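Local structure of sulfoquinovosidase (Escherichia coli, 5AEG) at residues G244-L249 and A577-S582; Y363-G368 and Y409-T414; D376-E381 and L416-S421; T509-M514 and G539-D544; P585-L590 and Y607-D612. The protein hydrolyses the sulfoquinovosyl headgroup from plant-type sulfolipids and simple sulfoquinovosides, releasing sulfoquinovose for use as a carbon and sulfur source. All blocks are in the same frame, centred on the assembly; numbering follows the deposited sequence.

Contact 1 of 5, residues G244-L249 and A577-S582; sequences GRQPEL and ALNAKS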
# COMPACT_ATOMS: atom_id res chain seq x y z
N GLY A 244 -2.84 12.01 7.73
CA GLY A 244 -3.12 11.09 8.83
C GLY A 244 -1.84 10.41 9.32
O GLY A 244 -0.89 10.27 8.52
N ARG A 245 -1.85 10.02 10.61
CA ARG A 245 -0.85 9.17 11.22
C ARG A 245 -1.49 7.91 11.76
O ARG A 245 -2.62 7.93 12.19
CB ARG A 245 -0.13 9.88 12.33
CG ARG A 245 0.70 10.99 11.80
CD ARG A 245 1.53 11.80 12.80
NE ARG A 245 2.16 12.94 12.16
CZ ARG A 245 2.13 14.18 12.62
NH1 ARG A 245 1.60 14.45 13.80
NH2 ARG A 245 2.67 15.14 11.92
N GLN A 246 -0.75 6.80 11.72
CA GLN A 246 -1.28 5.52 12.13
C GLN A 246 -1.16 5.37 13.66
O GLN A 246 -0.30 5.94 14.27
CB GLN A 246 -0.43 4.38 11.52
CG GLN A 246 -0.51 4.30 9.97
CD GLN A 246 0.62 5.00 9.28
OE1 GLN A 246 1.79 4.60 9.39
NE2 GLN A 246 0.29 6.12 8.59
N PRO A 247 -1.95 4.53 14.23
CA PRO A 247 -1.75 4.20 15.64
C PRO A 247 -0.49 3.44 15.91
O PRO A 247 0.09 2.78 15.00
CB PRO A 247 -2.97 3.31 15.97
CG PRO A 247 -3.95 3.53 14.88
CD PRO A 247 -3.10 3.85 13.66
N GLU A 248 -0.04 3.49 17.16
CA GLU A 248 0.90 2.49 17.65
C GLU A 248 0.30 1.09 17.55
O GLU A 248 -0.87 0.90 17.74
CB GLU A 248 1.29 2.76 19.10
CG GLU A 248 2.10 4.03 19.25
CD GLU A 248 2.53 4.32 20.69
OE1 GLU A 248 2.11 3.64 21.62
OE2 GLU A 248 3.32 5.23 20.84
N LEU A 249 1.16 0.12 17.16
CA LEU A 249 0.76 -1.29 17.07
C LEU A 249 0.51 -1.89 18.45
O LEU A 249 1.20 -1.55 19.43
CB LEU A 249 1.86 -2.12 16.40
CG LEU A 249 2.21 -1.78 14.94
CD1 LEU A 249 3.39 -2.60 14.43
CD2 LEU A 249 1.02 -2.06 14.06
N ALA A 577 6.50 4.00 17.65
CA ALA A 577 6.03 5.18 18.40
C ALA A 577 6.38 6.49 17.64
O ALA A 577 5.52 7.36 17.48
CB ALA A 577 6.61 5.13 19.86
N LEU A 578 7.57 6.58 17.07
CA LEU A 578 7.95 7.71 16.19
C LEU A 578 7.09 7.87 14.92
O LEU A 578 6.70 9.00 14.51
CB LEU A 578 9.39 7.62 15.78
CG LEU A 578 10.31 7.89 16.97
CD1 LEU A 578 11.69 7.31 16.71
CD2 LEU A 578 10.42 9.43 17.28
N ASN A 579 6.75 6.71 14.34
CA ASN A 579 5.80 6.73 13.26
C ASN A 579 4.46 7.32 13.62
O ASN A 579 3.91 8.12 12.88
CB ASN A 579 5.56 5.28 12.69
CG ASN A 579 4.74 5.31 11.44
OD1 ASN A 579 5.16 5.84 10.38
ND2 ASN A 579 3.58 4.74 11.51
N ALA A 580 3.92 6.87 14.76
CA ALA A 580 2.60 7.38 15.25
C ALA A 580 2.66 8.90 15.62
O ALA A 580 1.70 9.62 15.41
CB ALA A 580 2.14 6.58 16.45
N LYS A 581 3.80 9.34 16.08
CA LYS A 581 3.96 10.67 16.63
C LYS A 581 4.24 11.67 15.53
O LYS A 581 3.71 12.76 15.53
CB LYS A 581 5.08 10.68 17.66
CG LYS A 581 5.31 12.03 18.36
CD LYS A 581 6.61 11.93 19.18
CE LYS A 581 7.22 13.28 19.55
NZ LYS A 581 6.38 13.86 20.62
N SER A 582 5.07 11.31 14.57
CA SER A 582 5.47 12.28 13.58
C SER A 582 5.59 11.81 12.15
O SER A 582 6.18 12.53 11.32
CB SER A 582 6.74 12.96 14.07
OG SER A 582 7.74 12.02 14.04
O HOH W 1 0.51 12.24 15.92
O HOH W 2 1.97 7.58 10.89
O HOH W 3 -0.72 8.37 15.53
O HOH W 4 2.76 3.62 14.22
O HOH W 5 3.78 7.72 19.61
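Two torsions bring the amides of Gln246 and Asn579 together: CG of Asn579 stands opposite its backbone N (chi1 -171°), while the chain of Gln246 bends at chi2 (96°) and turns its carboxamide to the helix. Asn579 ND2 then donates to Gln246 OE1 over 2.8 Å along a nearly straight N-H line of 174°. The oxygen is approached from above its carbonyl plane, whereas it lies within the amide plane of Asn579. The backbone N of Gly499 also donates to OE1, and Gln246 NE2 reaches Gln462 O and Gly497 O, which together fix the rotation of this buried amide. Ala580 fits against the loop backbone, its CB 3.3 Å from Gln246 O. The extended Arg245 chain runs alongside residues 580-582, with CD 3.4 Å from Ala580 O and one guanidinium face over Ser582 CA. NE and NH2 bond to Thr240 OG1 and Glu237 O, while NH1 reaches Ala580 O through a water. Other waters link Gln246 N to Asn579 O, and Glu248 OE2 to Ala577 O. The carbonyls of Ala580 and Lys581 near the guanidinium would be expected to suit its positive charge. The contact thus sets the loop leading from helix 232-243 to strand 257-260, the first strand of the GH31 TIM barrel, against helix 569-582, the second helix after the last barrel strand, 534-536.

Contact 2 of 5, residues Y363-G368 and Y409-T414; sequences YLVEFG and YLPTDT
The Tyr363 ring receives Thr414 CG2 over one face and Asp413 OD1 at its edge, near the ring plane; across the same contact, Phe367 CE1 meets the edge of the Tyr409 ring. Here the loop after barrel strand 401-404 and the nucleophile Asp405 packs against strand 364-367, an outer strand of a small antiparallel sheet in the TIM-barrel domain. With CG anti to the backbone N (chi1 -161°), the Tyr363 ring swings across to the loop, and Thr414 CG2 lies 3.8 Å from its centroid in a CH-pi contact. Pro411 CB comes to 3.4 Å from Tyr363 OH, the side chains sliding past each other in opposite directions. A type I turn from Pro411 to Thr414 sets out these partners, and Thr414 OG1 donates to Pro411 O at 2.8 Å, which orients CG2 toward the tyrosine. An alanine at Tyr363 would remove the ring, which would probably leave Asp413 without its hydroxyl donor and a gap beneath Thr414 CG2. Further along, Val365 sends CG1 to Tyr409 CE2 (3.7 Å) and CG2 to Pro411 CG (3.8 Å). Phe367 also packs edge-to-face with substrate-binding Trp304, placing this end probably close to the sugar-binding pocket. Where carboxylate and phenol meet, their planes stand 62° apart, and Tyr363 OH donates to the syn side of Asp413 OD1 at 2.6 Å.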
# COMPACT_ATOMS: atom_id res chain seq x y z
N TYR A 363 -26.30 -5.04 -7.38
CA TYR A 363 -25.17 -5.43 -8.22
C TYR A 363 -24.45 -6.63 -7.58
O TYR A 363 -24.00 -6.51 -6.44
CB TYR A 363 -24.17 -4.26 -8.33
CG TYR A 363 -23.23 -4.36 -9.46
CD1 TYR A 363 -22.17 -5.27 -9.42
CD2 TYR A 363 -23.28 -3.46 -10.52
CE1 TYR A 363 -21.29 -5.36 -10.47
CE2 TYR A 363 -22.40 -3.54 -11.56
CZ TYR A 363 -21.39 -4.50 -11.51
OH TYR A 363 -20.46 -4.58 -12.49
N LEU A 364 -24.34 -7.70 -8.36
CA LEU A 364 -23.58 -8.88 -8.00
C LEU A 364 -22.36 -9.03 -8.88
O LEU A 364 -22.46 -9.04 -10.08
CB LEU A 364 -24.42 -10.14 -8.17
CG LEU A 364 -25.77 -10.16 -7.44
CD1 LEU A 364 -26.50 -11.48 -7.65
CD2 LEU A 364 -25.62 -9.82 -5.97
N VAL A 365 -21.21 -9.20 -8.26
CA VAL A 365 -19.99 -9.42 -9.01
C VAL A 365 -19.77 -10.90 -9.09
O VAL A 365 -19.98 -11.61 -8.09
CB VAL A 365 -18.80 -8.76 -8.31
CG1 VAL A 365 -17.54 -9.05 -9.05
CG2 VAL A 365 -19.02 -7.26 -8.22
N GLU A 366 -19.35 -11.36 -10.24
CA GLU A 366 -18.98 -12.78 -10.43
C GLU A 366 -17.60 -12.98 -9.95
O GLU A 366 -16.72 -12.26 -10.36
CB GLU A 366 -18.98 -13.18 -11.90
CG GLU A 366 -20.36 -13.53 -12.39
CD GLU A 366 -20.48 -13.75 -13.89
OE1 GLU A 366 -19.79 -13.05 -14.69
OE2 GLU A 366 -21.30 -14.61 -14.27
N PHE A 367 -17.41 -13.96 -9.06
CA PHE A 367 -16.08 -14.50 -8.75
C PHE A 367 -16.06 -15.98 -9.16
O PHE A 367 -15.73 -16.88 -8.38
CB PHE A 367 -15.70 -14.26 -7.29
CG PHE A 367 -15.64 -12.81 -6.91
CD1 PHE A 367 -14.54 -12.03 -7.27
CD2 PHE A 367 -16.70 -12.20 -6.23
CE1 PHE A 367 -14.49 -10.68 -6.94
CE2 PHE A 367 -16.66 -10.86 -5.89
CZ PHE A 367 -15.53 -10.11 -6.22
N GLY A 368 -16.48 -16.21 -10.40
CA GLY A 368 -16.26 -17.45 -11.09
C GLY A 368 -17.62 -18.05 -11.11
O GLY A 368 -18.56 -17.52 -11.73
N TYR A 409 -11.68 -3.10 -6.26
CA TYR A 409 -12.55 -3.55 -7.30
C TYR A 409 -13.98 -3.14 -6.98
O TYR A 409 -14.86 -3.96 -6.92
CB TYR A 409 -12.40 -5.08 -7.61
CG TYR A 409 -13.24 -5.47 -8.87
CD1 TYR A 409 -13.43 -4.54 -9.95
CD2 TYR A 409 -13.90 -6.70 -8.96
CE1 TYR A 409 -14.18 -4.85 -11.06
CE2 TYR A 409 -14.69 -7.00 -10.09
CZ TYR A 409 -14.82 -6.08 -11.13
OH TYR A 409 -15.54 -6.37 -12.27
N LEU A 410 -14.20 -1.86 -6.79
CA LEU A 410 -15.55 -1.22 -6.99
C LEU A 410 -15.77 -1.14 -8.52
O LEU A 410 -15.02 -0.45 -9.23
CB LEU A 410 -15.67 0.17 -6.43
CG LEU A 410 -17.09 0.74 -6.72
CD1 LEU A 410 -18.14 0.07 -5.80
CD2 LEU A 410 -17.18 2.23 -6.66
N PRO A 411 -16.73 -1.91 -9.08
CA PRO A 411 -16.93 -1.87 -10.53
C PRO A 411 -17.40 -0.51 -10.96
O PRO A 411 -18.09 0.19 -10.18
CB PRO A 411 -18.06 -2.92 -10.77
CG PRO A 411 -17.85 -3.90 -9.67
CD PRO A 411 -17.64 -2.92 -8.49
N THR A 412 -16.96 -0.12 -12.13
CA THR A 412 -17.26 1.23 -12.60
C THR A 412 -18.64 1.44 -13.21
O THR A 412 -19.01 2.58 -13.58
CB THR A 412 -16.19 1.70 -13.58
OG1 THR A 412 -15.73 0.59 -14.38
CG2 THR A 412 -15.02 2.22 -12.79
N ASP A 413 -19.41 0.39 -13.27
CA ASP A 413 -20.85 0.44 -13.67
C ASP A 413 -21.78 0.14 -12.50
O ASP A 413 -22.92 -0.27 -12.73
CB ASP A 413 -21.09 -0.46 -14.88
CG ASP A 413 -20.82 -1.88 -14.62
OD1 ASP A 413 -20.34 -2.20 -13.53
OD2 ASP A 413 -21.03 -2.71 -15.52
N THR A 414 -21.32 0.38 -11.25
CA THR A 414 -22.22 0.45 -10.12
C THR A 414 -22.82 1.84 -10.02
O THR A 414 -22.24 2.81 -10.55
CB THR A 414 -21.50 0.20 -8.77
OG1 THR A 414 -20.35 1.06 -8.69
CG2 THR A 414 -21.10 -1.27 -8.67

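Contact 3 of 5, residues D376-E381 and L416-S421; sequences DLTNPE and LHNGVS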
# COMPACT_ATOMS: atom_id res chain seq x y z
N ASP A 376 -22.65 -1.18 -0.17
CA ASP A 376 -22.56 0.21 -0.61
C ASP A 376 -22.14 1.07 0.49
O ASP A 376 -22.96 1.64 1.24
CB ASP A 376 -23.87 0.72 -1.26
CG ASP A 376 -23.73 2.17 -1.78
OD1 ASP A 376 -22.65 2.80 -1.63
OD2 ASP A 376 -24.70 2.66 -2.42
N LEU A 377 -20.82 1.22 0.62
CA LEU A 377 -20.28 1.96 1.75
C LEU A 377 -20.65 3.48 1.77
O LEU A 377 -20.37 4.15 2.79
CB LEU A 377 -18.73 1.78 1.88
CG LEU A 377 -18.26 0.33 2.09
CD1 LEU A 377 -16.73 0.20 2.12
CD2 LEU A 377 -18.82 -0.18 3.38
N THR A 378 -21.17 4.02 0.66
CA THR A 378 -21.62 5.43 0.61
C THR A 378 -23.06 5.55 1.18
O THR A 378 -23.52 6.62 1.36
CB THR A 378 -21.68 6.03 -0.81
OG1 THR A 378 -22.82 5.54 -1.55
CG2 THR A 378 -20.43 5.70 -1.65
N ASN A 379 -23.74 4.45 1.42
CA ASN A 379 -25.02 4.45 2.14
C ASN A 379 -24.78 4.44 3.63
O ASN A 379 -24.28 3.47 4.22
CB ASN A 379 -25.84 3.25 1.70
CG ASN A 379 -27.20 3.13 2.43
OD1 ASN A 379 -27.41 3.70 3.51
ND2 ASN A 379 -28.06 2.38 1.85
N PRO A 380 -25.10 5.54 4.28
CA PRO A 380 -24.71 5.58 5.70
C PRO A 380 -25.31 4.46 6.62
O PRO A 380 -24.69 4.09 7.64
CB PRO A 380 -25.20 6.97 6.15
CG PRO A 380 -25.47 7.75 4.89
CD PRO A 380 -25.78 6.77 3.82
N GLU A 381 -26.45 3.90 6.25
CA GLU A 381 -26.99 2.81 7.05
C GLU A 381 -26.27 1.50 6.71
O GLU A 381 -26.08 0.67 7.59
CB GLU A 381 -28.49 2.64 6.80
CG GLU A 381 -29.30 3.84 7.25
CD GLU A 381 -30.67 3.86 6.58
OE1 GLU A 381 -31.33 2.78 6.53
OE2 GLU A 381 -31.06 4.94 6.10
N LEU A 416 -24.33 4.23 -6.95
CA LEU A 416 -24.11 4.38 -5.55
C LEU A 416 -25.11 5.31 -4.92
O LEU A 416 -25.57 6.27 -5.55
CB LEU A 416 -22.71 4.96 -5.31
CG LEU A 416 -21.70 3.97 -5.91
CD1 LEU A 416 -20.43 4.61 -6.27
CD2 LEU A 416 -21.59 2.73 -5.03
N HIS A 417 -25.35 5.06 -3.63
CA HIS A 417 -26.31 5.79 -2.82
C HIS A 417 -26.04 7.28 -2.74
O HIS A 417 -26.99 8.05 -2.69
CB HIS A 417 -26.35 5.24 -1.44
CG HIS A 417 -27.46 5.76 -0.60
ND1 HIS A 417 -27.33 6.87 0.20
CD2 HIS A 417 -28.72 5.30 -0.41
CE1 HIS A 417 -28.48 7.11 0.83
NE2 HIS A 417 -29.33 6.16 0.48
N ASN A 418 -24.79 7.70 -2.71
CA ASN A 418 -24.51 9.09 -2.64
C ASN A 418 -24.67 9.82 -4.01
O ASN A 418 -24.41 10.95 -4.08
CB ASN A 418 -23.12 9.34 -2.01
CG ASN A 418 -21.96 8.87 -2.92
OD1 ASN A 418 -22.19 8.32 -3.96
ND2 ASN A 418 -20.73 9.14 -2.52
N GLY A 419 -25.03 9.12 -5.07
CA GLY A 419 -25.13 9.63 -6.43
C GLY A 419 -23.86 10.13 -7.06
O GLY A 419 -23.90 10.80 -8.10
N VAL A 420 -22.69 9.83 -6.45
CA VAL A 420 -21.40 10.14 -7.13
C VAL A 420 -21.08 9.08 -8.13
O VAL A 420 -21.26 7.89 -7.86
CB VAL A 420 -20.25 10.35 -6.14
CG1 VAL A 420 -18.95 10.69 -6.89
CG2 VAL A 420 -20.59 11.48 -5.14
N SER A 421 -20.58 9.45 -9.29
CA SER A 421 -20.24 8.45 -10.31
C SER A 421 -19.23 7.38 -9.71
O SER A 421 -18.35 7.74 -8.94
CB SER A 421 -19.54 9.08 -11.50
OG SER A 421 -19.12 8.09 -12.46
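Asp376, Thr378 and Asn379 meet His417 and Asn418 in a polar contact between two tight turns, each placed just ahead of a helix. One is the type I turn Asp376-Asn379 before helix 380-395; the other, Leu416-Gly419, belongs to the loop before helix 422-444, and both helices are part of the GH31 TIM-barrel domain. Asp376 is the hub. With CG opposite its backbone N (chi1 -177°), its carboxylate reaches across, and OD2 accepts from His417 N at 2.8 Å through the syn lone pair. Its other oxygen, OD1, takes two donors from one face of the carboxylate, Thr378 OG1 at 2.7 Å and Thr378 N at 3.0 Å; the second makes an Asx turn. This grip aims the threonine hydroxyl so that OG1, its own proton spent on Asp376, accepts from Asn418 N at 3.1 Å. Two consecutive amides of the 416-421 loop are held by side chains of the facing turn. Asn418 shapes its own loop with an Asx turn, OD1 accepting from Val420 N. Leu416 CD2 packs on Asp376 OD1, and the Asn418 amide crosses Thr378 at about a right angle, its CG nearest to Thr378 CB, while Trp429 of helix 422-444 touches Asp376 and Thr378. Asn379, the N-cap that accepts from Glu381 N, lays its amide over one face of the His417 ring with the planes 20° apart, and its CB lies 4.2 Å from the ring centroid.

Contact 4 of 5, residues T509-M514 and G539-D544; sequences TTLFEM and GNRPGD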
# COMPACT_ATOMS: atom_id res chain seq x y z
N THR A 509 0.95 -15.92 -4.77
CA THR A 509 0.34 -16.32 -6.04
C THR A 509 1.03 -17.55 -6.61
O THR A 509 2.22 -17.57 -6.93
CB THR A 509 0.38 -15.20 -7.10
OG1 THR A 509 -0.25 -14.00 -6.61
CG2 THR A 509 -0.31 -15.68 -8.37
N THR A 510 0.23 -18.62 -6.69
CA THR A 510 0.70 -19.93 -6.98
C THR A 510 -0.11 -20.40 -8.24
O THR A 510 -1.16 -21.00 -8.11
CB THR A 510 0.42 -20.82 -5.78
OG1 THR A 510 0.85 -20.22 -4.55
CG2 THR A 510 1.09 -22.14 -5.94
N LEU A 511 0.37 -20.10 -9.41
CA LEU A 511 -0.33 -20.31 -10.67
C LEU A 511 0.70 -20.61 -11.70
O LEU A 511 1.88 -20.36 -11.48
CB LEU A 511 -1.02 -19.02 -11.10
CG LEU A 511 -2.16 -18.54 -10.25
CD1 LEU A 511 -2.64 -17.17 -10.80
CD2 LEU A 511 -3.33 -19.52 -10.11
N PHE A 512 0.27 -21.22 -12.82
CA PHE A 512 1.15 -21.44 -13.97
C PHE A 512 2.39 -22.20 -13.59
O PHE A 512 3.50 -21.83 -14.01
CB PHE A 512 1.51 -20.09 -14.67
CG PHE A 512 0.33 -19.26 -14.99
CD1 PHE A 512 -0.68 -19.75 -15.81
CD2 PHE A 512 0.19 -17.99 -14.46
CE1 PHE A 512 -1.82 -19.00 -16.09
CE2 PHE A 512 -0.95 -17.25 -14.72
CZ PHE A 512 -1.94 -17.72 -15.56
N GLU A 513 2.27 -23.24 -12.78
CA GLU A 513 3.50 -23.93 -12.38
C GLU A 513 4.53 -23.13 -11.50
O GLU A 513 5.66 -23.59 -11.31
CB GLU A 513 4.24 -24.50 -13.62
CG GLU A 513 3.36 -25.41 -14.52
CD GLU A 513 2.44 -26.38 -13.75
OE1 GLU A 513 2.90 -27.11 -12.83
OE2 GLU A 513 1.23 -26.45 -14.07
N MET A 514 4.17 -21.94 -10.99
CA MET A 514 4.99 -21.37 -9.95
C MET A 514 4.64 -22.14 -8.68
O MET A 514 3.47 -22.35 -8.39
CB MET A 514 4.65 -19.88 -9.75
CG MET A 514 5.11 -19.02 -10.85
SD MET A 514 4.76 -17.24 -10.61
CE MET A 514 3.01 -17.19 -10.32
N GLY A 539 -0.64 -19.48 0.68
CA GLY A 539 -0.79 -19.26 -0.79
C GLY A 539 -2.12 -19.79 -1.31
O GLY A 539 -2.83 -20.54 -0.62
N ASN A 540 -2.45 -19.46 -2.54
CA ASN A 540 -3.78 -19.86 -3.06
C ASN A 540 -3.92 -21.36 -3.31
O ASN A 540 -5.07 -21.84 -3.34
CB ASN A 540 -4.22 -19.12 -4.31
CG ASN A 540 -3.26 -19.27 -5.45
OD1 ASN A 540 -2.14 -18.83 -5.34
ND2 ASN A 540 -3.65 -19.98 -6.52
N ARG A 541 -2.81 -22.04 -3.50
CA ARG A 541 -2.71 -23.57 -3.72
C ARG A 541 -1.77 -24.17 -2.69
O ARG A 541 -0.56 -24.42 -2.97
CB ARG A 541 -2.26 -23.91 -5.11
CG ARG A 541 -3.28 -23.61 -6.23
CD ARG A 541 -2.66 -23.99 -7.60
NE ARG A 541 -3.51 -23.50 -8.70
CZ ARG A 541 -3.16 -23.41 -9.98
NH1 ARG A 541 -1.94 -23.68 -10.41
NH2 ARG A 541 -4.06 -22.95 -10.86
N PRO A 542 -2.27 -24.30 -1.46
CA PRO A 542 -1.38 -24.64 -0.35
C PRO A 542 -0.55 -25.90 -0.53
O PRO A 542 0.67 -25.96 -0.17
CB PRO A 542 -2.36 -24.78 0.81
CG PRO A 542 -3.49 -23.85 0.47
CD PRO A 542 -3.64 -24.03 -1.01
N GLY A 543 -1.17 -26.91 -1.16
CA GLY A 543 -0.44 -28.18 -1.45
C GLY A 543 0.68 -28.09 -2.39
O GLY A 543 1.51 -28.99 -2.42
N ASP A 544 0.81 -27.01 -3.17
CA ASP A 544 1.91 -26.86 -4.09
C ASP A 544 3.09 -26.12 -3.48
O ASP A 544 4.11 -26.01 -4.10
CB ASP A 544 1.51 -26.06 -5.32
CG ASP A 544 0.57 -26.85 -6.27
OD1 ASP A 544 0.40 -28.06 -6.04
OD2 ASP A 544 0.04 -26.25 -7.20
O HOH W 6 -2.45 -21.96 -13.38
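Thr510 and Asn540 face each other from two irregular loops, their CA atoms 6.0 Å apart, and a type I' turn from Leu511 to Met514 swings the first loop away just beyond. With CG between the backbone N and the carbonyl carbon (chi1 58°), Asn540 turns its carboxamide to grip both backbone polar atoms of Thr510. OD1 accepts from Thr510 N at 2.7 Å, in the carbonyl plane and on a lone pair; ND2 returns a bond to Thr510 O at 3.1 Å, from above that carbonyl's plane. An alanine in place of Asn540 would probably leave the N-H and C=O of Thr510 without these mates and the loop freer to shift. These loops follow neighbouring strands 501-505 and 534-536 of the TIM barrel, on the side where GH31 enzymes carry their catalytic residues: Thr509 lies beside the inferred proton donor Asp472, and Asn540 O accepts from substrate-binding Arg301. The extended Arg541 chain runs along Thr510 and Leu511, one guanidinium face meeting Thr510 O and Leu511 CD2, the latter 3.6 Å from Arg541 NH2. Thr510 CG2 packs against Arg541 CB and Asp544 CB. A water accepts from Phe512 N and Arg541 NH2, at 2.9 and 3.2 Å.

Contact 5 of 5, residues P585-L590 and Y607-D612; sequences PVMRPL and YLLGRD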
# COMPACT_ATOMS: atom_id res chain seq x y z
N PRO A 585 8.60 6.99 9.07
CA PRO A 585 8.24 5.54 8.85
C PRO A 585 9.25 4.51 9.41
O PRO A 585 10.43 4.78 9.59
CB PRO A 585 8.14 5.44 7.35
CG PRO A 585 9.23 6.41 6.87
CD PRO A 585 9.05 7.62 7.81
N VAL A 586 8.75 3.30 9.64
CA VAL A 586 9.57 2.24 10.25
C VAL A 586 10.61 1.71 9.29
O VAL A 586 11.76 1.54 9.65
CB VAL A 586 8.70 1.10 10.84
CG1 VAL A 586 9.58 0.05 11.49
CG2 VAL A 586 7.75 1.70 11.86
N MET A 587 10.24 1.49 8.01
CA MET A 587 11.20 1.13 7.03
C MET A 587 11.43 2.38 6.19
O MET A 587 10.50 2.94 5.63
CB MET A 587 10.67 -0.04 6.15
CG MET A 587 10.52 -1.29 6.91
SD MET A 587 9.46 -2.58 6.10
CE MET A 587 10.42 -3.01 4.69
N ARG A 588 12.70 2.80 6.15
CA ARG A 588 13.05 4.10 5.62
C ARG A 588 13.97 4.07 4.42
O ARG A 588 14.98 3.31 4.38
CB ARG A 588 13.79 4.87 6.78
CG ARG A 588 12.94 5.01 8.02
CD ARG A 588 13.67 5.67 9.20
NE ARG A 588 12.94 5.51 10.43
CZ ARG A 588 13.36 5.94 11.63
NH1 ARG A 588 14.52 6.60 11.76
NH2 ARG A 588 12.66 5.71 12.73
N PRO A 589 13.75 4.99 3.46
CA PRO A 589 14.65 5.22 2.37
C PRO A 589 15.99 5.73 2.98
O PRO A 589 15.91 6.47 3.95
CB PRO A 589 13.96 6.33 1.56
CG PRO A 589 12.51 6.21 1.93
CD PRO A 589 12.52 5.81 3.35
N LEU A 590 17.12 5.29 2.46
CA LEU A 590 18.44 5.68 3.08
C LEU A 590 18.64 7.24 3.07
O LEU A 590 19.28 7.79 3.99
CB LEU A 590 19.57 5.06 2.39
CG LEU A 590 20.05 3.70 2.96
CD1 LEU A 590 19.03 2.55 2.86
CD2 LEU A 590 21.35 3.28 2.35
N TYR A 607 16.93 -0.71 2.58
CA TYR A 607 16.26 0.16 3.45
C TYR A 607 16.91 0.23 4.78
O TYR A 607 17.74 -0.60 5.10
CB TYR A 607 14.75 -0.18 3.64
CG TYR A 607 14.47 -1.52 4.23
CD1 TYR A 607 14.51 -2.71 3.43
CD2 TYR A 607 14.15 -1.67 5.56
CE1 TYR A 607 14.25 -3.97 3.99
CE2 TYR A 607 13.91 -2.94 6.13
CZ TYR A 607 13.94 -4.08 5.33
OH TYR A 607 13.64 -5.29 5.93
N LEU A 608 16.53 1.26 5.53
CA LEU A 608 16.87 1.35 6.95
C LEU A 608 15.64 0.92 7.79
O LEU A 608 14.50 1.33 7.53
CB LEU A 608 17.27 2.77 7.31
CG LEU A 608 18.49 3.35 6.64
CD1 LEU A 608 18.61 4.88 6.88
CD2 LEU A 608 19.76 2.63 7.00
N LEU A 609 15.87 0.08 8.77
CA LEU A 609 14.88 -0.32 9.78
C LEU A 609 15.15 0.56 10.97
O LEU A 609 16.13 0.36 11.66
CB LEU A 609 14.98 -1.79 10.13
CG LEU A 609 13.95 -2.43 11.07
CD1 LEU A 609 12.53 -2.43 10.44
CD2 LEU A 609 14.35 -3.85 11.43
N GLY A 610 14.23 1.48 11.24
CA GLY A 610 14.50 2.60 12.16
C GLY A 610 15.73 3.36 11.64
O GLY A 610 16.05 3.33 10.46
N ARG A 611 16.40 4.07 12.56
CA ARG A 611 17.62 4.81 12.23
C ARG A 611 18.90 3.99 12.02
O ARG A 611 19.75 4.38 11.19
CB ARG A 611 17.86 5.85 13.35
CG ARG A 611 19.06 6.76 13.21
CD ARG A 611 19.04 7.68 12.06
NE ARG A 611 20.35 8.41 11.84
CZ ARG A 611 21.35 7.97 11.05
NH1 ARG A 611 21.28 6.76 10.35
NH2 ARG A 611 22.43 8.72 10.94
N ASP A 612 19.05 2.87 12.74
CA ASP A 612 20.39 2.31 13.01
C ASP A 612 20.65 0.95 12.36
O ASP A 612 21.74 0.40 12.50
CB ASP A 612 20.55 2.20 14.54
CG ASP A 612 20.67 3.57 15.24
OD1 ASP A 612 21.06 4.48 14.56
OD2 ASP A 612 20.31 3.71 16.41
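A short antiparallel ladder at the start of the GH31 C-terminal domain pairs strand 587-588 with strand 607-609, at one margin of that domain's sheet. Arg588 and Leu608 form the hydrogen-bonded pair: Arg588 N donates to Leu608 O at 2.7 Å, and Leu608 N returns a bond to Arg588 O at 2.8 Å. Beyond the non-hydrogen-bonded pair of Met587 and Leu609, Gly610 N closes the ladder on Val586 O. On the face of Met587 and Leu609, the methionine chain bends at chi3 (67°) and CE makes a CH-pi contact over one face of the Tyr607 ring, 3.8 Å from its centroid, with SD oblique to the ring at 4.9 Å, together a Met-aromatic contact. Val586 CG1 and Leu609 CD1 lie side by side, pointing the same way, against helix 569-582. Past the ladder, Leu590 CD1 touches Leu608 CG at 3.9 Å. The extended Arg588 chain brings its guanidinium flat above the peptide of Gly610, with CZ 3.5 Å from Gly610 C. Its NE donates to Pro585 O at 2.7 Å, that oxygen being at the guanidinium edge, and NH1 bonds to His593. Gly610 takes a positive phi here, and its carbonyl O is buried with no partner in the model. The chemistry implies apolar packing on the Met587 side and a mixed side at Arg588, whose charge is probably eased by Pro585 O and His593.

Contacts 2, 3 and 4 lie in the TIM-barrel domain, contact 1 ties the loop into its first strand to helix 569-582, and contact 5 lies in the C-terminal domain. Contact 1 closes a span that encloses contacts 2, 3 and 4; contact 5 opens only afterwards. Contacts 2 and 3 cross along the chain, have centres 15 Å apart and touch through Leu410 and Leu416 of the loop between strand 401-404 and helix 422-444. Contacts 1 and 5 also have centres 15 Å apart and meet where helix 569-582 leads into strand 587-588, coupling the domains. Contact 4 lies about 12 Å by nearest atoms from contact 2, both near residues assigned to the active site by similarity or inference.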